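Local coordinates for protein bsobi restriction endonuclease (Geobacillus stearothermophilus, PDB 1DC1) that cuts double-stranded DNA as a homodimeric type II restriction endonuclease, recognising the degenerate sequence 5'-CYCGRG-3' and cleaving after its first cytosine, at residues D70-A75 with D112-R117; S76-K81 with K92-N97. All blocks are in the same frame, centred on the assembly; numbering follows the deposited sequence.

Interaction 1: D70-A75 with D112-R117; sequences DALLYA and DELIFR. With nucleotides of chain B.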
loop_
_atom_site.group_PDB
_atom_site.type_symbol
_atom_site.label_atom_id
_atom_site.label_comp_id
_atom_site.label_asym_id
_atom_site.label_seq_id
_atom_site.Cartn_x
_atom_site.Cartn_y
_atom_site.Cartn_z
ATOM N N ASP D 70 -21.363 17.115 -1.064
ATOM C CA ASP D 70 -20.160 16.308 -1.251
ATOM C C ASP D 70 -19.681 15.756 0.077
ATOM O O ASP D 70 -19.283 14.592 0.164
ATOM C CB ASP D 70 -19.104 17.155 -1.951
ATOM C CG ASP D 70 -19.539 17.554 -3.369
ATOM O OD1 ASP D 70 -19.983 16.686 -4.151
ATOM O OD2 ASP D 70 -19.455 18.738 -3.707
ATOM N N ALA D 71 -19.754 16.590 1.113
ATOM C CA ALA D 71 -19.384 16.209 2.485
ATOM C C ALA D 71 -20.322 15.062 2.943
ATOM O O ALA D 71 -19.886 14.089 3.559
ATOM C CB ALA D 71 -19.518 17.412 3.421
ATOM N N LEU D 72 -21.625 15.179 2.643
ATOM C CA LEU D 72 -22.590 14.136 2.991
ATOM C C LEU D 72 -22.215 12.819 2.280
ATOM O O LEU D 72 -22.263 11.739 2.904
ATOM C CB LEU D 72 -24.040 14.492 2.582
ATOM C CG LEU D 72 -24.814 15.630 3.225
ATOM C CD1 LEU D 72 -26.281 15.548 2.701
ATOM C CD2 LEU D 72 -24.776 15.512 4.736
ATOM N N LEU D 73 -21.850 12.899 0.999
ATOM C CA LEU D 73 -21.465 11.689 0.278
ATOM C C LEU D 73 -20.220 11.112 0.947
ATOM O O LEU D 73 -20.163 9.891 1.181
ATOM C CB LEU D 73 -21.167 11.950 -1.195
ATOM C CG LEU D 73 -20.690 10.762 -2.077
ATOM C CD1 LEU D 73 -21.760 9.626 -2.123
ATOM C CD2 LEU D 73 -20.383 11.287 -3.487
ATOM N N TYR D 74 -19.248 11.955 1.295
ATOM C CA TYR D 74 -18.062 11.439 1.934
ATOM C C TYR D 74 -18.365 10.783 3.280
ATOM O O TYR D 74 -17.882 9.677 3.557
ATOM C CB TYR D 74 -17.006 12.543 2.102
ATOM C CG TYR D 74 -15.585 11.975 2.010
ATOM C CD1 TYR D 74 -15.022 11.262 3.092
ATOM C CD2 TYR D 74 -14.840 12.067 0.819
ATOM C CE1 TYR D 74 -13.741 10.639 2.988
ATOM C CE2 TYR D 74 -13.581 11.462 0.711
ATOM C CZ TYR D 74 -13.055 10.746 1.813
ATOM O OH TYR D 74 -11.870 10.097 1.717
ATOM N N ALA D 75 -19.161 11.461 4.108
ATOM C CA ALA D 75 -19.557 10.953 5.428
ATOM C C ALA D 75 -20.355 9.650 5.338
ATOM O O ALA D 75 -20.389 8.892 6.311
ATOM C CB ALA D 75 -20.370 12.018 6.206
ATOM N N ASP D 112 -23.603 16.051 15.213
ATOM C CA ASP D 112 -22.293 15.496 15.528
ATOM C C ASP D 112 -22.149 14.101 14.923
ATOM O O ASP D 112 -21.045 13.722 14.590
ATOM C CB ASP D 112 -22.033 15.458 17.030
ATOM C CG ASP D 112 -21.513 16.783 17.587
ATOM O OD1 ASP D 112 -21.243 17.761 16.849
ATOM O OD2 ASP D 112 -21.384 16.833 18.806
ATOM N N GLU D 113 -23.237 13.331 14.802
ATOM C CA GLU D 113 -23.151 12.018 14.150
ATOM C C GLU D 113 -22.536 12.258 12.740
ATOM O O GLU D 113 -21.614 11.553 12.313
ATOM C CB GLU D 113 -24.542 11.360 14.006
ATOM C CG GLU D 113 -24.488 9.937 13.404
ATOM C CD GLU D 113 -23.789 8.903 14.317
ATOM O OE1 GLU D 113 -23.704 9.150 15.538
ATOM O OE2 GLU D 113 -23.326 7.829 13.833
ATOM N N LEU D 114 -23.044 13.254 12.026
ATOM C CA LEU D 114 -22.554 13.581 10.687
ATOM C C LEU D 114 -21.091 14.015 10.688
ATOM O O LEU D 114 -20.271 13.524 9.885
ATOM C CB LEU D 114 -23.384 14.724 10.104
ATOM C CG LEU D 114 -22.926 15.299 8.757
ATOM C CD1 LEU D 114 -22.721 14.185 7.699
ATOM C CD2 LEU D 114 -24.007 16.306 8.302
ATOM N N ILE D 115 -20.771 14.968 11.575
ATOM C CA ILE D 115 -19.395 15.501 11.682
ATOM C C ILE D 115 -18.377 14.408 12.063
ATOM O O ILE D 115 -17.296 14.361 11.501
ATOM C CB ILE D 115 -19.263 16.711 12.721
ATOM C CG1 ILE D 115 -20.303 17.838 12.436
ATOM C CG2 ILE D 115 -17.875 17.280 12.640
ATOM C CD1 ILE D 115 -20.447 18.266 10.989
ATOM N N PHE D 116 -18.731 13.552 13.019
ATOM C CA PHE D 116 -17.894 12.447 13.476
ATOM C C PHE D 116 -17.660 11.476 12.293
ATOM O O PHE D 116 -16.534 11.014 12.095
ATOM C CB PHE D 116 -18.577 11.674 14.626
ATOM C CG PHE D 116 -18.611 12.413 15.946
ATOM C CD1 PHE D 116 -17.977 13.660 16.116
ATOM C CD2 PHE D 116 -19.279 11.862 17.027
ATOM C CE1 PHE D 116 -18.018 14.351 17.357
ATOM C CE2 PHE D 116 -19.324 12.540 18.272
ATOM C CZ PHE D 116 -18.699 13.776 18.432
ATOM N N ARG D 117 -18.712 11.163 11.517
ATOM C CA ARG D 117 -18.542 10.257 10.382
ATOM C C ARG D 117 -17.746 10.895 9.277
ATOM O O ARG D 117 -16.910 10.244 8.655
ATOM C CB ARG D 117 -19.880 9.753 9.881
ATOM C CG ARG D 117 -20.336 8.639 10.815
ATOM C CD ARG D 117 -21.811 8.108 10.681
ATOM N NE ARG D 117 -21.926 6.978 11.624
ATOM C CZ ARG D 117 -21.507 5.740 11.364
ATOM N NH1 ARG D 117 -20.958 5.440 10.186
ATOM N NH2 ARG D 117 -21.564 4.829 12.316
ATOM P P DG B 10 -9.632 9.523 -0.919
ATOM O OP1 DG B 10 -10.828 10.333 -0.563
ATOM O OP2 DG B 10 -9.598 8.802 -2.211
ATOM O "O5'" DG B 10 -8.347 10.428 -0.683
ATOM C "C5'" DG B 10 -7.718 11.136 -1.730
ATOM C "C4'" DG B 10 -6.239 11.263 -1.429
ATOM O "O4'" DG B 10 -5.674 9.950 -1.255
ATOM C "C3'" DG B 10 -5.487 11.871 -2.605
ATOM O "O3'" DG B 10 -5.318 13.245 -2.377
ATOM C "C2'" DG B 10 -4.145 11.175 -2.605
ATOM C "C1'" DG B 10 -4.484 9.808 -2.038
ATOM N N9 DG B 10 -4.734 8.788 -3.047
ATOM C C8 DG B 10 -5.911 8.096 -3.240
ATOM N N7 DG B 10 -5.814 7.168 -4.148
ATOM C C5 DG B 10 -4.498 7.267 -4.601
ATOM C C6 DG B 10 -3.784 6.489 -5.594
ATOM O O6 DG B 10 -4.212 5.581 -6.315
ATOM N N1 DG B 10 -2.446 6.900 -5.711
ATOM C C2 DG B 10 -1.885 7.970 -5.028
ATOM N N2 DG B 10 -0.579 8.257 -5.324
ATOM N N3 DG B 10 -2.551 8.714 -4.128
ATOM C C4 DG B 10 -3.831 8.290 -3.954
HETATM O O HOH W 1 -21.520 6.400 7.448
#
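L114 reaches from helix 110-152 to the last turn of helix 69-75. With CG anti to the backbone N (chi1 174°), its CD1 lies 3.5 Å from A75 CB, and both its methyls touch L72 CD2, L114 CD2 being the nearer at 3.7 Å; the two leucine side chains cross at about a right angle. R117 starts one turn further along. Its CB rests 3.7 Å from A75 O, CG lies anti to the carbonyl carbon, and the extended chain carries NE alongside its own helix to E113 OE2, one turn earlier, in a salt bridge (2.8 Å, N-H...O angle 163°). The oxygen is met on its anti side, from somewhat out of the carboxylate plane, with OE2 near the guanidinium plane. At the tip, NH1 donates to a water, which donates in turn to A75 O, so the carbonyl at the end of one helix is tied to the arginine of the other. S39 of the second subunit is a further partner of NH1, and F102 makes a cation-pi contact with R117. Y74 packs on F121 and Q122 and gives a short 2.5 Å bond from OH to OP1 of DG10 of chain B, which lies in the ring plane at the edge. The short segments' axes thus cross at 73° in an apolar helix packing, within the helical, DNA-holding part of the subunit, away from the mixed sheet of the PD-(D/E)XK fold.

Interaction 2: S76-K81 with K92-N97; sequences SGISDK and KESINN. With nucleotides of chain B.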
loop_
_atom_site.group_PDB
_atom_site.type_symbol
_atom_site.label_atom_id
_atom_site.label_comp_id
_atom_site.label_asym_id
_atom_site.label_seq_id
_atom_site.Cartn_x
_atom_site.Cartn_y
_atom_site.Cartn_z
ATOM N N SER D 76 -20.980 9.400 4.179
ATOM C CA SER D 76 -21.772 8.201 3.935
ATOM C C SER D 76 -20.894 6.993 3.633
ATOM O O SER D 76 -21.396 5.907 3.392
ATOM C CB SER D 76 -22.809 8.441 2.819
ATOM O OG SER D 76 -22.316 8.103 1.535
ATOM N N GLY D 77 -19.575 7.168 3.672
ATOM C CA GLY D 77 -18.675 6.050 3.462
ATOM C C GLY D 77 -18.069 5.922 2.090
ATOM O O GLY D 77 -17.493 4.867 1.792
ATOM N N ILE D 78 -18.187 6.978 1.277
ATOM C CA ILE D 78 -17.663 6.993 -0.078
ATOM C C ILE D 78 -16.380 7.846 -0.267
ATOM O O ILE D 78 -16.432 9.080 -0.251
ATOM C CB ILE D 78 -18.780 7.458 -1.080
ATOM C CG1 ILE D 78 -20.080 6.656 -0.860
ATOM C CG2 ILE D 78 -18.250 7.346 -2.531
ATOM C CD1 ILE D 78 -19.934 5.158 -1.021
ATOM N N SER D 79 -15.253 7.164 -0.446
ATOM C CA SER D 79 -13.980 7.835 -0.647
ATOM C C SER D 79 -13.997 8.502 -2.025
ATOM O O SER D 79 -14.759 8.125 -2.887
ATOM C CB SER D 79 -12.840 6.827 -0.586
ATOM O OG SER D 79 -12.931 5.933 -1.698
ATOM N N ASP D 80 -13.146 9.483 -2.251
ATOM C CA ASP D 80 -13.146 10.100 -3.571
ATOM C C ASP D 80 -12.691 9.096 -4.626
ATOM O O ASP D 80 -13.115 9.173 -5.795
ATOM C CB ASP D 80 -12.304 11.361 -3.575
ATOM C CG ASP D 80 -13.017 12.533 -2.900
ATOM O OD1 ASP D 80 -14.246 12.451 -2.678
ATOM O OD2 ASP D 80 -12.334 13.541 -2.602
ATOM N N LYS D 81 -11.870 8.126 -4.205
ATOM C CA LYS D 81 -11.423 7.072 -5.124
ATOM C C LYS D 81 -12.667 6.225 -5.536
ATOM O O LYS D 81 -12.870 5.956 -6.716
ATOM C CB LYS D 81 -10.359 6.172 -4.451
ATOM C CG LYS D 81 -10.172 4.830 -5.118
ATOM C CD LYS D 81 -8.821 4.185 -4.818
ATOM C CE LYS D 81 -7.638 4.860 -5.498
ATOM N NZ LYS D 81 -6.340 4.187 -5.126
ATOM N N LYS D 92 -26.734 9.213 -4.419
ATOM C CA LYS D 92 -27.919 9.643 -3.682
ATOM C C LYS D 92 -28.348 8.539 -2.732
ATOM O O LYS D 92 -28.710 8.793 -1.584
ATOM C CB LYS D 92 -29.005 10.036 -4.665
ATOM C CG LYS D 92 -28.558 11.287 -5.418
ATOM C CD LYS D 92 -29.700 12.178 -5.789
ATOM C CE LYS D 92 -29.185 13.323 -6.626
ATOM N NZ LYS D 92 -30.336 14.172 -6.981
ATOM N N GLU D 93 -28.231 7.302 -3.185
ATOM C CA GLU D 93 -28.600 6.200 -2.350
ATOM C C GLU D 93 -27.684 6.118 -1.128
ATOM O O GLU D 93 -28.145 5.892 -0.026
ATOM C CB GLU D 93 -28.519 4.948 -3.171
ATOM C CG GLU D 93 -29.657 4.031 -2.973
ATOM C CD GLU D 93 -29.352 2.683 -3.587
ATOM O OE1 GLU D 93 -29.306 2.609 -4.857
ATOM O OE2 GLU D 93 -29.147 1.720 -2.793
ATOM N N SER D 94 -26.395 6.306 -1.335
ATOM C CA SER D 94 -25.442 6.262 -0.238
ATOM C C SER D 94 -25.795 7.344 0.785
ATOM O O SER D 94 -25.729 7.115 1.983
ATOM C CB SER D 94 -23.993 6.528 -0.747
ATOM O OG SER D 94 -23.012 6.164 0.229
ATOM N N ILE D 95 -26.153 8.532 0.307
ATOM C CA ILE D 95 -26.474 9.608 1.232
ATOM C C ILE D 95 -27.741 9.255 2.002
ATOM O O ILE D 95 -27.807 9.484 3.198
ATOM C CB ILE D 95 -26.614 10.990 0.508
ATOM C CG1 ILE D 95 -25.250 11.471 -0.016
ATOM C CG2 ILE D 95 -27.175 12.048 1.490
ATOM C CD1 ILE D 95 -25.350 12.626 -0.996
ATOM N N ASN D 96 -28.735 8.680 1.332
ATOM C CA ASN D 96 -29.950 8.280 2.042
ATOM C C ASN D 96 -29.640 7.221 3.103
ATOM O O ASN D 96 -30.228 7.226 4.190
ATOM C CB ASN D 96 -31.012 7.776 1.054
ATOM C CG ASN D 96 -31.508 8.894 0.125
ATOM O OD1 ASN D 96 -31.526 10.085 0.502
ATOM N ND2 ASN D 96 -31.896 8.522 -1.098
ATOM N N ASN D 97 -28.691 6.340 2.810
ATOM C CA ASN D 97 -28.341 5.303 3.775
ATOM C C ASN D 97 -27.769 5.950 5.020
ATOM O O ASN D 97 -28.060 5.537 6.137
ATOM C CB ASN D 97 -27.338 4.343 3.158
ATOM C CG ASN D 97 -27.967 3.473 2.064
ATOM O OD1 ASN D 97 -29.205 3.294 2.023
ATOM N ND2 ASN D 97 -27.123 2.934 1.169
ATOM P P DG B 10 -9.632 9.523 -0.919
ATOM O OP1 DG B 10 -10.828 10.333 -0.563
ATOM O OP2 DG B 10 -9.598 8.802 -2.211
ATOM O "O5'" DG B 10 -8.347 10.428 -0.683
ATOM C "C5'" DG B 10 -7.718 11.136 -1.730
ATOM C "C4'" DG B 10 -6.239 11.263 -1.429
ATOM O "O4'" DG B 10 -5.674 9.950 -1.255
ATOM C "C3'" DG B 10 -5.487 11.871 -2.605
ATOM O "O3'" DG B 10 -5.318 13.245 -2.377
ATOM C "C2'" DG B 10 -4.145 11.175 -2.605
ATOM C "C1'" DG B 10 -4.484 9.808 -2.038
ATOM N N9 DG B 10 -4.734 8.788 -3.047
ATOM C C8 DG B 10 -5.911 8.096 -3.240
ATOM N N7 DG B 10 -5.814 7.168 -4.148
ATOM C C5 DG B 10 -4.498 7.267 -4.601
ATOM C C6 DG B 10 -3.784 6.489 -5.594
ATOM O O6 DG B 10 -4.212 5.581 -6.315
ATOM N N1 DG B 10 -2.446 6.900 -5.711
ATOM C C2 DG B 10 -1.885 7.970 -5.028
ATOM N N2 DG B 10 -0.579 8.257 -5.324
ATOM N N3 DG B 10 -2.551 8.714 -4.128
ATOM C C4 DG B 10 -3.831 8.290 -3.954
ATOM P P DA B 9 -10.582 3.540 -0.495
ATOM O OP1 DA B 9 -11.057 2.795 0.702
ATOM O OP2 DA B 9 -11.472 3.604 -1.686
ATOM O "O5'" DA B 9 -10.116 5.036 -0.119
ATOM C "C5'" DA B 9 -9.878 5.473 1.257
ATOM C "C4'" DA B 9 -8.696 6.412 1.317
ATOM O "O4'" DA B 9 -7.442 5.703 1.339
ATOM C "C3'" DA B 9 -8.551 7.385 0.157
ATOM O "O3'" DA B 9 -9.486 8.461 0.273
ATOM C "C2'" DA B 9 -7.086 7.791 0.255
ATOM C "C1'" DA B 9 -6.426 6.498 0.731
ATOM N N9 DA B 9 -5.870 5.728 -0.383
ATOM C C8 DA B 9 -6.540 4.862 -1.231
ATOM N N7 DA B 9 -5.774 4.337 -2.153
ATOM C C5 DA B 9 -4.516 4.875 -1.901
ATOM C C6 DA B 9 -3.258 4.707 -2.527
ATOM N N6 DA B 9 -3.031 3.913 -3.568
ATOM N N1 DA B 9 -2.227 5.399 -2.025
ATOM C C2 DA B 9 -2.422 6.203 -0.972
ATOM N N3 DA B 9 -3.531 6.440 -0.302
ATOM C C4 DA B 9 -4.559 5.736 -0.817
HETATM O O HOH W 2 -24.136 4.949 2.973
#
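I78 lays its CG1 against the hydroxyl of S94, 3.2 Å from OG, with CD1 close behind. S76 OG approaches the same oxygen; the 2.4 Å modelled between S76 OG and S94 OG is too short to be taken at face value, and L73 O also bonds the S76 hydroxyl. A water links the two backbones by donating to both S76 O and S94 O, and accepts from S94 OG. After G77, whose positive phi closes a Schellman motif, the chain turns to the DNA. S79 caps the next helix at A82 N and bonds OP2 of DA9 of chain B (2.7 Å from OG). K81, bent at chi3 (-72°), brings NZ 2.8 Å from O6 of DG10 and 3.0 Å from N7 of DA9, both of chain B, with D246 of the second subunit as its salt-bridge partner. A methionine in its place would probably leave both purine acceptors and that aspartate without their shared donor. The start of a short, weakly bonded helix thus meets the DG10 phosphate through D80 N (3.0 Å to OP1, 162°) and, weakly, K81 N, while the lysine reads purine major-groove edges; a bond to N7, which adenine and guanine share, is consistent with degenerate R recognition.

How the interactions relate
Helix 69-75 joins the two contacts: interaction 1 packs it on helix 110-152, and interaction 2 sets the loop that follows it against helix 88-103. Their centres are 9 Å apart, and interaction 2 is nested within the chain loop that interaction 1 closes. I95 fits against the shared helix, its CG1 3.8 Å from L73 CA and its CG2 3.8 Å from L72 CD1. Towards the DNA, Y74 CD2 lies 3.6 Å from D80 OD1, and one phosphate oxygen, OP1 of DG10 of chain B, receives bonds from both contacts. Both also touch the second subunit, while the predicted magnesium site, at D212, E240 and K242, lies apart from them.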